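Major capsid protein (Paramecium bursaria Chlorella virus 1, PDB 5TIP) self-assembles as trimers into the large icosahedral capsid of the virus, forming its glycosylated protein shell. Local coordinates at residues Leu230-Ser235 / Ala412-Ala417; Pro257-Ala262 / Lys418-Leu423; Glu96-Gly101 / Lys173-Leu178; Asp116-Met121 / Val350-Phe355. One frame throughout, in Å; residues are numbered along the deposited sequence.

How the interactions relate
Interactions 1 and 2 share one long strand, 412-426: segment 230-235, on the interrupted strand 223-237, borders its first half and the 257-262 strand pairs with residues 418-423, their centres about 13 Å apart. Y416 N and A262 O, 2.6 Å apart, probably form a hydrogen bond joining the two. Interaction 4 extends the same sheet, since strand 350-354 pairs with 257-266, and presses helix 109-119 against it; its centre is about 14 Å from each of the first two. Interaction 3 belongs to the other half of the protein, about 20 Å from interaction 2 between centres, with L423 CD2 and I99 CD1 touching at 4.2 Å. A mercury ion lies about 7 Å from the side chain of T258 in interaction 2.

Interaction 1 of 4, residues Leu230-Ser235 / Ala412-Ala417; sequences LQFTGS and ALNIYA
Antiparallel pairing in a sheet of the C-terminal half brings L230 and Q231 alongside Y416 and A417; after Q231 the regular pairing is interrupted, though the chain stays beside strand 412-417 and backbone bonding resumes at E236 with L413. Q231 and A417 make a hydrogen-bonded pair, with Q231 N to A417 O at 2.8 Å and A417 N to Q231 O at 3.2 Å. Beyond them a water takes over the bridging: it accepts from T233 N and donates to I415 O at 2.6 Å. F232, its CG anti to the backbone N (chi1 176°), swings its ring beside that of Y416. The planes are only 21° apart but slid past each other, so the overlap is slight, and F232 CD1 meets Y416 CE1 at 3.4 Å. On the opposite face of the F232 ring the backbone N of G234 sits over the centre, 3.5 Å above the plane. L230 CD1 adds an oblique contact to Y416 CD1, while the Y416 hydroxyl is held by D110. Farther along, S235 OG donates to N414 OD1 at 2.7 Å, tilted 32° from the carbonyl plane; N414 ND2 bonds N264, so both ends of this amide are fixed. The whole is an antiparallel strand pair with a short irregular break, bridged by a water and the S235-N414 bond, within the second of the two jelly rolls of the large DNA virus capsid proteins.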
loop_
_atom_site.group_PDB
_atom_site.type_symbol
_atom_site.label_atom_id
_atom_site.label_comp_id
_atom_site.label_asym_id
_atom_site.label_seq_id
_atom_site.Cartn_x
_atom_site.Cartn_y
_atom_site.Cartn_z
ATOM N N LEU A 230 13.379 4.257 -21.830
ATOM C CA LEU A 230 12.929 2.911 -22.138
ATOM C C LEU A 230 13.607 2.438 -23.416
ATOM O O LEU A 230 13.727 3.196 -24.384
ATOM C CB LEU A 230 11.408 2.854 -22.300
ATOM C CG LEU A 230 10.862 1.474 -22.672
ATOM C CD1 LEU A 230 10.957 0.514 -21.494
ATOM C CD2 LEU A 230 9.435 1.568 -23.186
ATOM N N GLN A 231 14.056 1.190 -23.413
ATOM C CA GLN A 231 14.638 0.569 -24.592
ATOM C C GLN A 231 13.758 -0.595 -25.011
ATOM O O GLN A 231 13.372 -1.420 -24.177
ATOM C CB GLN A 231 16.070 0.093 -24.335
ATOM C CG GLN A 231 17.028 1.206 -23.954
ATOM C CD GLN A 231 18.450 0.714 -23.765
ATOM O OE1 GLN A 231 19.116 0.322 -24.722
ATOM N NE2 GLN A 231 18.920 0.730 -22.524
ATOM N N PHE A 232 13.439 -0.647 -26.300
ATOM C CA PHE A 232 12.621 -1.721 -26.853
ATOM C C PHE A 232 12.887 -1.771 -28.347
ATOM O O PHE A 232 12.599 -0.804 -29.058
ATOM C CB PHE A 232 11.138 -1.485 -26.563
ATOM C CG PHE A 232 10.226 -2.497 -27.193
ATOM C CD1 PHE A 232 10.156 -3.789 -26.704
ATOM C CD2 PHE A 232 9.434 -2.150 -28.274
ATOM C CE1 PHE A 232 9.315 -4.718 -27.283
ATOM C CE2 PHE A 232 8.592 -3.074 -28.858
ATOM C CZ PHE A 232 8.532 -4.360 -28.361
ATOM N N THR A 233 13.444 -2.884 -28.817
ATOM C CA THR A 233 13.846 -3.030 -30.208
ATOM C C THR A 233 12.830 -3.802 -31.041
ATOM O O THR A 233 13.125 -4.154 -32.188
ATOM C CB THR A 233 15.212 -3.713 -30.293
ATOM O OG1 THR A 233 15.116 -5.041 -29.761
ATOM C CG2 THR A 233 16.243 -2.931 -29.494
ATOM N N GLY A 234 11.651 -4.066 -30.502
ATOM C CA GLY A 234 10.654 -4.843 -31.205
ATOM C C GLY A 234 10.479 -6.226 -30.599
ATOM O O GLY A 234 11.307 -6.718 -29.827
ATOM N N SER A 235 9.367 -6.857 -30.963
ATOM C CA SER A 235 9.047 -8.176 -30.439
ATOM C C SER A 235 9.987 -9.230 -31.010
ATOM O O SER A 235 10.371 -9.176 -32.181
ATOM C CB SER A 235 7.600 -8.539 -30.776
ATOM O OG SER A 235 6.696 -7.569 -30.277
ATOM N N ALA A 412 4.955 -13.668 -29.300
ATOM C CA ALA A 412 5.572 -12.346 -29.291
ATOM C C ALA A 412 6.298 -12.159 -27.964
ATOM O O ALA A 412 5.663 -12.050 -26.911
ATOM C CB ALA A 412 4.526 -11.255 -29.509
ATOM N N LEU A 413 7.627 -12.128 -28.018
ATOM C CA LEU A 413 8.464 -11.906 -26.844
ATOM C C LEU A 413 8.895 -10.443 -26.832
ATOM O O LEU A 413 9.670 -10.010 -27.692
ATOM C CB LEU A 413 9.674 -12.839 -26.849
ATOM C CG LEU A 413 10.782 -12.535 -25.838
ATOM C CD1 LEU A 413 10.245 -12.590 -24.416
ATOM C CD2 LEU A 413 11.950 -13.497 -26.005
ATOM N N ASN A 414 8.389 -9.687 -25.864
ATOM C CA ASN A 414 8.726 -8.278 -25.705
ATOM C C ASN A 414 9.694 -8.133 -24.539
ATOM O O ASN A 414 9.353 -8.476 -23.404
ATOM C CB ASN A 414 7.470 -7.441 -25.461
ATOM C CG ASN A 414 6.431 -7.616 -26.548
ATOM O OD1 ASN A 414 6.549 -7.051 -27.634
ATOM N ND2 ASN A 414 5.399 -8.399 -26.256
ATOM N N ILE A 415 10.892 -7.626 -24.817
ATOM C CA ILE A 415 11.921 -7.434 -23.802
ATOM C C ILE A 415 12.154 -5.939 -23.644
ATOM O O ILE A 415 12.444 -5.240 -24.624
ATOM C CB ILE A 415 13.223 -8.161 -24.168
ATOM C CG1 ILE A 415 12.943 -9.635 -24.463
ATOM C CG2 ILE A 415 14.237 -8.033 -23.042
ATOM C CD1 ILE A 415 14.153 -10.401 -24.933
ATOM N N TYR A 416 12.026 -5.449 -22.414
ATOM C CA TYR A 416 12.188 -4.037 -22.109
ATOM C C TYR A 416 13.395 -3.828 -21.205
ATOM O O TYR A 416 13.748 -4.694 -20.399
ATOM C CB TYR A 416 10.934 -3.466 -21.438
ATOM C CG TYR A 416 9.692 -3.579 -22.288
ATOM C CD1 TYR A 416 9.420 -2.647 -23.281
ATOM C CD2 TYR A 416 8.796 -4.623 -22.107
ATOM C CE1 TYR A 416 8.288 -2.748 -24.064
ATOM C CE2 TYR A 416 7.663 -4.733 -22.886
ATOM C CZ TYR A 416 7.415 -3.792 -23.863
ATOM O OH TYR A 416 6.288 -3.896 -24.643
ATOM N N ALA A 417 14.023 -2.666 -21.352
ATOM C CA ALA A 417 15.140 -2.271 -20.507
ATOM C C ALA A 417 14.969 -0.813 -20.118
ATOM O O ALA A 417 14.679 0.030 -20.973
ATOM C CB ALA A 417 16.480 -2.477 -21.223
HETATM O O HOH W 1 13.595 -5.193 -26.966
#

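Interaction 2 of 4, residues Pro257-Ala262 / Lys418-Leu423; sequences PTKYLA and KNYNVL
Strands 257-262 and 418-423 run antiparallel at 151°, their axes 4.4 Å apart at closest approach, with T258 and N419 as a non-hydrogen-bonded pair. Y420 N to P257 O (3.0 Å) and K259 N to K418 O (2.7 Å) are the firm backbone bonds between these two strands of the C-terminal jelly roll; K418 N to Y260 O is weak. K259 has helical backbone angles, which kink its strand in a manner consistent with a beta bulge. The K259 and Y420 side chains cross at about a right angle, K259 CG reaching Y420 CE2 at 3.4 Å. Both lysine ammonium groups form salt bridges to E228, a shared carboxylate that probably offsets their like charges, and the Y420 hydroxyl is bonded to R362 O. Y260 and K418 lie side by side: K418 CB sits over one face of the Y260 ring in a CH-pi contact, 3.8 Å from the ring centroid and 28° off its normal.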
loop_
_atom_site.group_PDB
_atom_site.type_symbol
_atom_site.label_atom_id
_atom_site.label_comp_id
_atom_site.label_asym_id
_atom_site.label_seq_id
_atom_site.Cartn_x
_atom_site.Cartn_y
_atom_site.Cartn_z
ATOM N N PRO A 257 23.796 2.347 -18.673
ATOM C CA PRO A 257 23.534 1.700 -17.377
ATOM C C PRO A 257 22.052 1.403 -17.203
ATOM O O PRO A 257 21.218 2.311 -17.163
ATOM C CB PRO A 257 24.032 2.735 -16.362
ATOM C CG PRO A 257 25.050 3.526 -17.103
ATOM C CD PRO A 257 24.544 3.607 -18.514
ATOM N N THR A 258 21.730 0.117 -17.092
ATOM C CA THR A 258 20.354 -0.361 -17.092
ATOM C C THR A 258 19.942 -0.768 -15.684
ATOM O O THR A 258 20.677 -1.489 -15.001
ATOM C CB THR A 258 20.197 -1.544 -18.052
ATOM O OG1 THR A 258 20.532 -1.124 -19.381
ATOM C CG2 THR A 258 18.771 -2.068 -18.040
ATOM N N LYS A 259 18.761 -0.311 -15.259
ATOM C CA LYS A 259 18.261 -0.632 -13.926
ATOM C C LYS A 259 17.718 -2.053 -13.849
ATOM O O LYS A 259 17.993 -2.773 -12.884
ATOM C CB LYS A 259 17.171 0.359 -13.519
ATOM C CG LYS A 259 17.530 1.811 -13.740
ATOM C CD LYS A 259 16.353 2.712 -13.412
ATOM C CE LYS A 259 15.944 2.572 -11.957
ATOM N NZ LYS A 259 14.831 3.495 -11.609
ATOM N N TYR A 260 16.938 -2.469 -14.843
ATOM C CA TYR A 260 16.296 -3.774 -14.802
ATOM C C TYR A 260 15.905 -4.191 -16.211
ATOM O O TYR A 260 15.865 -3.374 -17.135
ATOM C CB TYR A 260 15.068 -3.761 -13.881
ATOM C CG TYR A 260 14.016 -2.737 -14.261
ATOM C CD1 TYR A 260 13.031 -3.034 -15.195
ATOM C CD2 TYR A 260 14.008 -1.474 -13.683
ATOM C CE1 TYR A 260 12.070 -2.102 -15.543
ATOM C CE2 TYR A 260 13.049 -0.536 -14.024
ATOM C CZ TYR A 260 12.084 -0.855 -14.955
ATOM O OH TYR A 260 11.128 0.073 -15.301
ATOM N N LEU A 261 15.629 -5.482 -16.361
ATOM C CA LEU A 261 15.033 -6.038 -17.566
ATOM C C LEU A 261 13.650 -6.583 -17.239
ATOM O O LEU A 261 13.459 -7.239 -16.210
ATOM C CB LEU A 261 15.901 -7.151 -18.158
ATOM C CG LEU A 261 17.331 -6.802 -18.567
ATOM C CD1 LEU A 261 18.008 -8.014 -19.188
ATOM C CD2 LEU A 261 17.345 -5.629 -19.530
ATOM N N ALA A 262 12.686 -6.300 -18.107
ATOM C CA ALA A 262 11.329 -6.805 -17.963
ATOM C C ALA A 262 10.870 -7.376 -19.295
ATOM O O ALA A 262 11.081 -6.762 -20.345
ATOM C CB ALA A 262 10.367 -5.709 -17.501
ATOM N N LYS A 418 15.161 -0.523 -18.834
ATOM C CA LYS A 418 15.078 0.836 -18.317
ATOM C C LYS A 418 16.498 1.267 -17.977
ATOM O O LYS A 418 17.150 0.665 -17.135
ATOM C CB LYS A 418 14.180 0.909 -17.083
ATOM C CG LYS A 418 13.526 2.267 -16.875
ATOM C CD LYS A 418 12.627 2.628 -18.046
ATOM C CE LYS A 418 11.437 3.464 -17.614
ATOM N NZ LYS A 418 11.822 4.609 -16.750
ATOM N N ASN A 419 16.965 2.320 -18.630
ATOM C CA ASN A 419 18.328 2.794 -18.450
ATOM C C ASN A 419 18.319 4.244 -17.988
ATOM O O ASN A 419 17.296 4.931 -18.028
ATOM C CB ASN A 419 19.136 2.661 -19.746
ATOM C CG ASN A 419 18.631 3.575 -20.844
ATOM O OD1 ASN A 419 17.751 3.204 -21.617
ATOM N ND2 ASN A 419 19.191 4.777 -20.920
ATOM N N TYR A 420 19.484 4.704 -17.547
ATOM C CA TYR A 420 19.692 6.096 -17.185
ATOM C C TYR A 420 20.403 6.835 -18.310
ATOM O O TYR A 420 21.139 6.244 -19.104
ATOM C CB TYR A 420 20.508 6.219 -15.895
ATOM C CG TYR A 420 19.714 5.986 -14.631
ATOM C CD1 TYR A 420 18.795 6.925 -14.185
ATOM C CD2 TYR A 420 19.889 4.833 -13.877
ATOM C CE1 TYR A 420 18.069 6.722 -13.028
ATOM C CE2 TYR A 420 19.169 4.623 -12.716
ATOM C CZ TYR A 420 18.258 5.568 -12.300
ATOM O OH TYR A 420 17.535 5.363 -11.148
ATOM N N ASN A 421 20.166 8.142 -18.373
ATOM C CA ASN A 421 20.868 9.011 -19.300
ATOM C C ASN A 421 20.902 10.403 -18.685
ATOM O O ASN A 421 20.245 10.671 -17.677
ATOM C CB ASN A 421 20.205 9.016 -20.682
ATOM C CG ASN A 421 21.173 9.374 -21.794
ATOM O OD1 ASN A 421 22.052 10.218 -21.621
ATOM N ND2 ASN A 421 21.022 8.722 -22.941
ATOM N N VAL A 422 21.676 11.291 -19.298
ATOM C CA VAL A 422 21.859 12.644 -18.790
ATOM C C VAL A 422 21.332 13.625 -19.824
ATOM O O VAL A 422 21.746 13.592 -20.988
ATOM C CB VAL A 422 23.333 12.938 -18.454
ATOM C CG1 VAL A 422 23.487 14.370 -17.973
ATOM C CG2 VAL A 422 23.840 11.966 -17.402
ATOM N N LEU A 423 20.417 14.491 -19.398
ATOM C CA LEU A 423 19.865 15.542 -20.242
ATOM C C LEU A 423 20.484 16.868 -19.816
ATOM O O LEU A 423 20.177 17.388 -18.739
ATOM C CB LEU A 423 18.342 15.580 -20.134
ATOM C CG LEU A 423 17.615 16.704 -20.875
ATOM C CD1 LEU A 423 17.797 16.565 -22.377
ATOM C CD2 LEU A 423 16.138 16.718 -20.512
#

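Interaction 3 of 4, residues Glu96-Gly101 / Lys173-Leu178; sequences ELEIGG and KLYFTL
This is a regular antiparallel strand pair at the middle of a four-stranded sheet, with E96, E98, K173 and Y175 on one face and L97 and L174 on the other. Two hydrogen-bonded pairs frame it: E96 N and Y175 O are 3.0 Å apart, as are Y175 N and E96 O, and the E98-K173 pair is tied by K173 N to E98 O at 2.8 Å and by E98 N to K173 O. Between them L97 and L174 form the non-hydrogen-bonded pair, and L97 CD1 meets L174 CD2 at 3.9 Å. Strand 54-58 borders 172-178 on its far side and 102-108 borders 92-99, so the contact forms the two inner strands of a sheet of the N-terminal jelly roll. On the polar face the Y175 side chain leans across to E98. Its hydroxyl accepts from K173 NZ at 2.9 Å and donates to E98 OE2 at 3.2 Å, meeting that oxygen from above the carboxylate plane, and so relays between a lysine and a glutamate whose charged atoms stay 5.1 Å apart (E98 OE2 to K173 NZ). E98 is extended, CG anti to the backbone N (chi1 179°), which carries its carboxylate up to the ring, OE1 lying 3.2 Å from Y175 CE2 with the two planes 51° apart. E96 passes the same ring near Y175 CB, but its own carboxylate forms a salt bridge with R103 on the next strand.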
loop_
_atom_site.group_PDB
_atom_site.type_symbol
_atom_site.label_atom_id
_atom_site.label_comp_id
_atom_site.label_asym_id
_atom_site.label_seq_id
_atom_site.Cartn_x
_atom_site.Cartn_y
_atom_site.Cartn_z
ATOM N N GLU A 96 5.837 9.367 -28.250
ATOM C CA GLU A 96 7.241 9.726 -28.399
ATOM C C GLU A 96 7.474 11.129 -27.861
ATOM O O GLU A 96 6.729 12.057 -28.194
ATOM C CB GLU A 96 7.662 9.649 -29.869
ATOM C CG GLU A 96 9.113 10.001 -30.131
ATOM C CD GLU A 96 9.439 10.013 -31.609
ATOM O OE1 GLU A 96 8.510 9.823 -32.423
ATOM O OE2 GLU A 96 10.618 10.219 -31.960
ATOM N N LEU A 97 8.501 11.281 -27.030
ATOM C CA LEU A 97 8.893 12.574 -26.485
ATOM C C LEU A 97 10.070 13.122 -27.282
ATOM O O LEU A 97 11.066 12.422 -27.487
ATOM C CB LEU A 97 9.263 12.455 -25.006
ATOM C CG LEU A 97 9.825 13.730 -24.374
ATOM C CD1 LEU A 97 8.750 14.803 -24.297
ATOM C CD2 LEU A 97 10.407 13.444 -23.001
ATOM N N GLU A 98 9.954 14.372 -27.728
ATOM C CA GLU A 98 10.949 14.997 -28.591
ATOM C C GLU A 98 11.290 16.388 -28.078
ATOM O O GLU A 98 10.390 17.183 -27.791
ATOM C CB GLU A 98 10.434 15.083 -30.032
ATOM C CG GLU A 98 11.388 15.749 -31.002
ATOM C CD GLU A 98 10.776 15.940 -32.377
ATOM O OE1 GLU A 98 10.647 14.942 -33.118
ATOM O OE2 GLU A 98 10.416 17.088 -32.712
ATOM N N ILE A 99 12.586 16.680 -27.970
ATOM C CA ILE A 99 13.083 17.998 -27.584
ATOM C C ILE A 99 14.024 18.487 -28.676
ATOM O O ILE A 99 15.062 17.862 -28.933
ATOM C CB ILE A 99 13.797 17.978 -26.224
ATOM C CG1 ILE A 99 12.835 17.572 -25.107
ATOM C CG2 ILE A 99 14.422 19.336 -25.933
ATOM C CD1 ILE A 99 13.491 17.493 -23.743
ATOM N N GLY A 100 13.669 19.603 -29.307
ATOM C CA GLY A 100 14.517 20.176 -30.341
ATOM C C GLY A 100 14.735 19.254 -31.519
ATOM O O GLY A 100 15.830 19.235 -32.096
ATOM N N GLY A 101 13.720 18.479 -31.885
ATOM C CA GLY A 101 13.849 17.537 -32.971
ATOM C C GLY A 101 14.505 16.226 -32.602
ATOM O O GLY A 101 14.591 15.334 -33.456
ATOM N N LYS A 173 7.830 18.326 -28.175
ATOM C CA LYS A 173 6.704 17.771 -28.908
ATOM C C LYS A 173 6.417 16.349 -28.449
ATOM O O LYS A 173 7.313 15.625 -28.008
ATOM C CB LYS A 173 6.958 17.792 -30.422
ATOM C CG LYS A 173 7.078 19.192 -31.002
ATOM C CD LYS A 173 7.127 19.162 -32.520
ATOM C CE LYS A 173 5.818 18.648 -33.093
ATOM N NZ LYS A 173 5.867 18.539 -34.576
ATOM N N LEU A 174 5.149 15.960 -28.568
ATOM C CA LEU A 174 4.695 14.601 -28.306
ATOM C C LEU A 174 4.043 14.058 -29.566
ATOM O O LEU A 174 3.203 14.732 -30.170
ATOM C CB LEU A 174 3.703 14.559 -27.142
ATOM C CG LEU A 174 4.230 14.885 -25.747
ATOM C CD1 LEU A 174 3.072 15.090 -24.790
ATOM C CD2 LEU A 174 5.143 13.774 -25.258
ATOM N N TYR A 175 4.429 12.850 -29.964
ATOM C CA TYR A 175 3.899 12.208 -31.162
ATOM C C TYR A 175 3.098 10.983 -30.739
ATOM O O TYR A 175 3.662 10.013 -30.224
ATOM C CB TYR A 175 5.030 11.826 -32.116
ATOM C CG TYR A 175 5.746 13.024 -32.691
ATOM C CD1 TYR A 175 5.279 13.656 -33.837
ATOM C CD2 TYR A 175 6.882 13.534 -32.079
ATOM C CE1 TYR A 175 5.930 14.758 -34.359
ATOM C CE2 TYR A 175 7.538 14.632 -32.592
ATOM C CZ TYR A 175 7.060 15.242 -33.732
ATOM O OH TYR A 175 7.717 16.336 -34.244
ATOM N N PHE A 176 1.789 11.030 -30.956
ATOM C CA PHE A 176 0.903 9.941 -30.582
ATOM C C PHE A 176 0.546 9.099 -31.800
ATOM O O PHE A 176 0.427 9.605 -32.918
ATOM C CB PHE A 176 -0.374 10.474 -29.928
ATOM C CG PHE A 176 -0.125 11.299 -28.699
ATOM C CD1 PHE A 176 -0.022 10.700 -27.455
ATOM C CD2 PHE A 176 0.001 12.675 -28.786
ATOM C CE1 PHE A 176 0.203 11.454 -26.322
ATOM C CE2 PHE A 176 0.227 13.436 -27.655
ATOM C CZ PHE A 176 0.327 12.824 -26.421
ATOM N N THR A 177 0.367 7.802 -31.567
ATOM C CA THR A 177 -0.139 6.876 -32.571
ATOM C C THR A 177 -1.299 6.116 -31.954
ATOM O O THR A 177 -1.132 5.464 -30.919
ATOM C CB THR A 177 0.948 5.903 -33.039
ATOM O OG1 THR A 177 2.029 6.635 -33.631
ATOM C CG2 THR A 177 0.388 4.921 -34.056
ATOM N N LEU A 178 -2.472 6.209 -32.574
ATOM C CA LEU A 178 -3.664 5.566 -32.043
ATOM C C LEU A 178 -3.810 4.163 -32.608
ATOM O O LEU A 178 -3.521 3.917 -33.783
ATOM C CB LEU A 178 -4.915 6.384 -32.360
ATOM C CG LEU A 178 -4.976 7.790 -31.774
ATOM C CD1 LEU A 178 -6.374 8.349 -31.955
ATOM C CD2 LEU A 178 -4.573 7.778 -30.308
#

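Interaction 4 of 4, residues Asp116-Met121 / Val350-Phe355; sequences DALFRM and VYLYSF
L118, projecting from helix 109-119, is the bump, and V350 and L352 on the neighbouring strand are the hollow that takes it. Its CG lies 3.7 Å from V350 CG1, so the branch point of the leucine, rather than a methyl end, makes the closest approach. From there the fork splits: CD1 stays beside V350 CG1 at 4.0 Å, while CD2 reaches along the strand to L352 CB at 4.1 Å. With CG1 of V350 anti to its backbone N (chi1 -178°), that methyl faces the leucine and CG2 is left to meet A117 CB at 4.0 Å, one residue earlier on the helix. Thus V350 gives a methyl to each of two successive helix residues. The side chains of L118 and its two partners meet obliquely; the side-chain contacts are apolar, and all the touching residues are buried. A262 and T346 also touch L118, and Y260 lies against L352, adding to the walls of the pocket. R120 NH1 forms a salt bridge to D116 OD1 through a weak hydrogen bond, and R120 also bonds Y339 of the second subunit. Helix-on-sheet packing of this kind, with the helix from the N-terminal half and the strand from the C-terminal half, joins the two jelly rolls of the double jelly-roll capsid subunit.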
loop_
_atom_site.group_PDB
_atom_site.type_symbol
_atom_site.label_atom_id
_atom_site.label_comp_id
_atom_site.label_asym_id
_atom_site.label_seq_id
_atom_site.Cartn_x
_atom_site.Cartn_y
_atom_site.Cartn_z
ATOM N N ASP A 116 2.378 -1.364 -15.625
ATOM C CA ASP A 116 1.279 -1.469 -14.671
ATOM C C ASP A 116 1.331 -2.788 -13.910
ATOM O O ASP A 116 1.029 -2.832 -12.711
ATOM C CB ASP A 116 -0.056 -1.317 -15.403
ATOM C CG ASP A 116 -1.240 -1.278 -14.459
ATOM O OD1 ASP A 116 -1.275 -0.388 -13.583
ATOM O OD2 ASP A 116 -2.139 -2.133 -14.593
ATOM N N ALA A 117 1.719 -3.871 -14.585
ATOM C CA ALA A 117 1.756 -5.177 -13.934
ATOM C C ALA A 117 2.892 -5.283 -12.924
ATOM O O ALA A 117 2.794 -6.056 -11.965
ATOM C CB ALA A 117 1.884 -6.281 -14.984
ATOM N N LEU A 118 3.967 -4.523 -13.114
ATOM C CA LEU A 118 5.146 -4.630 -12.263
ATOM C C LEU A 118 5.236 -3.546 -11.197
ATOM O O LEU A 118 5.555 -3.851 -10.045
ATOM C CB LEU A 118 6.419 -4.596 -13.118
ATOM C CG LEU A 118 6.846 -5.894 -13.803
ATOM C CD1 LEU A 118 8.011 -5.629 -14.736
ATOM C CD2 LEU A 118 7.219 -6.949 -12.772
ATOM N N PHE A 119 4.965 -2.289 -11.544
ATOM C CA PHE A 119 5.317 -1.169 -10.683
ATOM C C PHE A 119 4.120 -0.423 -10.107
ATOM O O PHE A 119 4.313 0.488 -9.295
ATOM C CB PHE A 119 6.228 -0.202 -11.446
ATOM C CG PHE A 119 7.524 -0.823 -11.872
ATOM C CD1 PHE A 119 8.540 -1.027 -10.954
ATOM C CD2 PHE A 119 7.718 -1.230 -13.181
ATOM C CE1 PHE A 119 9.730 -1.610 -11.335
ATOM C CE2 PHE A 119 8.907 -1.814 -13.570
ATOM C CZ PHE A 119 9.914 -2.005 -12.645
ATOM N N ARG A 120 2.902 -0.765 -10.502
ATOM C CA ARG A 120 1.724 -0.290 -9.793
ATOM C C ARG A 120 1.175 -1.406 -8.915
ATOM O O ARG A 120 1.407 -2.592 -9.158
ATOM C CB ARG A 120 0.651 0.207 -10.763
ATOM C CG ARG A 120 0.922 1.605 -11.297
ATOM C CD ARG A 120 -0.336 2.249 -11.855
ATOM N NE ARG A 120 -0.031 3.454 -12.621
ATOM C CZ ARG A 120 0.302 3.453 -13.908
ATOM N NH1 ARG A 120 0.370 2.310 -14.574
ATOM N NH2 ARG A 120 0.568 4.593 -14.527
ATOM N N MET A 121 0.447 -1.009 -7.876
ATOM C CA MET A 121 -0.043 -1.976 -6.907
ATOM C C MET A 121 -1.190 -1.367 -6.119
ATOM O O MET A 121 -1.364 -0.146 -6.079
ATOM C CB MET A 121 1.067 -2.424 -5.951
ATOM C CG MET A 121 1.589 -1.303 -5.065
ATOM S SD MET A 121 2.994 -1.781 -4.040
ATOM C CE MET A 121 4.260 -2.020 -5.284
ATOM N N VAL A 350 4.561 -12.062 -16.673
ATOM C CA VAL A 350 5.415 -10.881 -16.665
ATOM C C VAL A 350 6.611 -11.180 -15.775
ATOM O O VAL A 350 6.446 -11.627 -14.634
ATOM C CB VAL A 350 4.658 -9.635 -16.175
ATOM C CG1 VAL A 350 5.558 -8.413 -16.236
ATOM C CG2 VAL A 350 3.404 -9.416 -17.001
ATOM N N TYR A 351 7.811 -10.936 -16.295
ATOM C CA TYR A 351 9.038 -11.333 -15.623
ATOM C C TYR A 351 9.962 -10.134 -15.470
ATOM O O TYR A 351 9.917 -9.187 -16.259
ATOM C CB TYR A 351 9.746 -12.454 -16.386
ATOM C CG TYR A 351 8.842 -13.620 -16.713
ATOM C CD1 TYR A 351 8.667 -14.662 -15.811
ATOM C CD2 TYR A 351 8.154 -13.675 -17.918
ATOM C CE1 TYR A 351 7.839 -15.726 -16.103
ATOM C CE2 TYR A 351 7.322 -14.736 -18.217
ATOM C CZ TYR A 351 7.169 -15.757 -17.305
ATOM O OH TYR A 351 6.344 -16.817 -17.599
ATOM N N LEU A 352 10.806 -10.194 -14.443
ATOM C CA LEU A 352 11.692 -9.096 -14.092
ATOM C C LEU A 352 13.030 -9.642 -13.619
ATOM O O LEU A 352 13.082 -10.649 -12.907
ATOM C CB LEU A 352 11.075 -8.223 -12.989
ATOM C CG LEU A 352 11.967 -7.179 -12.313
ATOM C CD1 LEU A 352 12.137 -5.953 -13.199
ATOM C CD2 LEU A 352 11.412 -6.795 -10.950
ATOM N N TYR A 353 14.108 -8.978 -14.024
ATOM C CA TYR A 353 15.409 -9.141 -13.389
ATOM C C TYR A 353 15.982 -7.759 -13.134
ATOM O O TYR A 353 16.207 -6.994 -14.077
ATOM C CB TYR A 353 16.373 -9.972 -14.237
ATOM C CG TYR A 353 17.677 -10.228 -13.515
ATOM C CD1 TYR A 353 17.756 -11.181 -12.509
ATOM C CD2 TYR A 353 18.820 -9.501 -13.821
ATOM C CE1 TYR A 353 18.939 -11.411 -11.835
ATOM C CE2 TYR A 353 20.010 -9.725 -13.153
ATOM C CZ TYR A 353 20.062 -10.682 -12.161
ATOM O OH TYR A 353 21.242 -10.912 -11.491
ATOM N N SER A 354 16.219 -7.443 -11.867
ATOM C CA SER A 354 16.649 -6.114 -11.463
ATOM C C SER A 354 18.145 -6.104 -11.188
ATOM O O SER A 354 18.659 -6.967 -10.468
ATOM C CB SER A 354 15.883 -5.656 -10.220
ATOM O OG SER A 354 16.326 -4.379 -9.794
ATOM N N PHE A 355 18.840 -5.131 -11.771
ATOM C CA PHE A 355 20.212 -4.835 -11.386
ATOM C C PHE A 355 20.277 -3.822 -10.255
ATOM O O PHE A 355 21.368 -3.548 -9.747
ATOM C CB PHE A 355 21.004 -4.301 -12.584
ATOM C CG PHE A 355 20.914 -5.166 -13.806
ATOM C CD1 PHE A 355 21.628 -6.349 -13.893
ATOM C CD2 PHE A 355 20.116 -4.790 -14.873
ATOM C CE1 PHE A 355 21.540 -7.141 -15.018
ATOM C CE2 PHE A 355 20.027 -5.575 -16.000
ATOM C CZ PHE A 355 20.738 -6.753 -16.074
#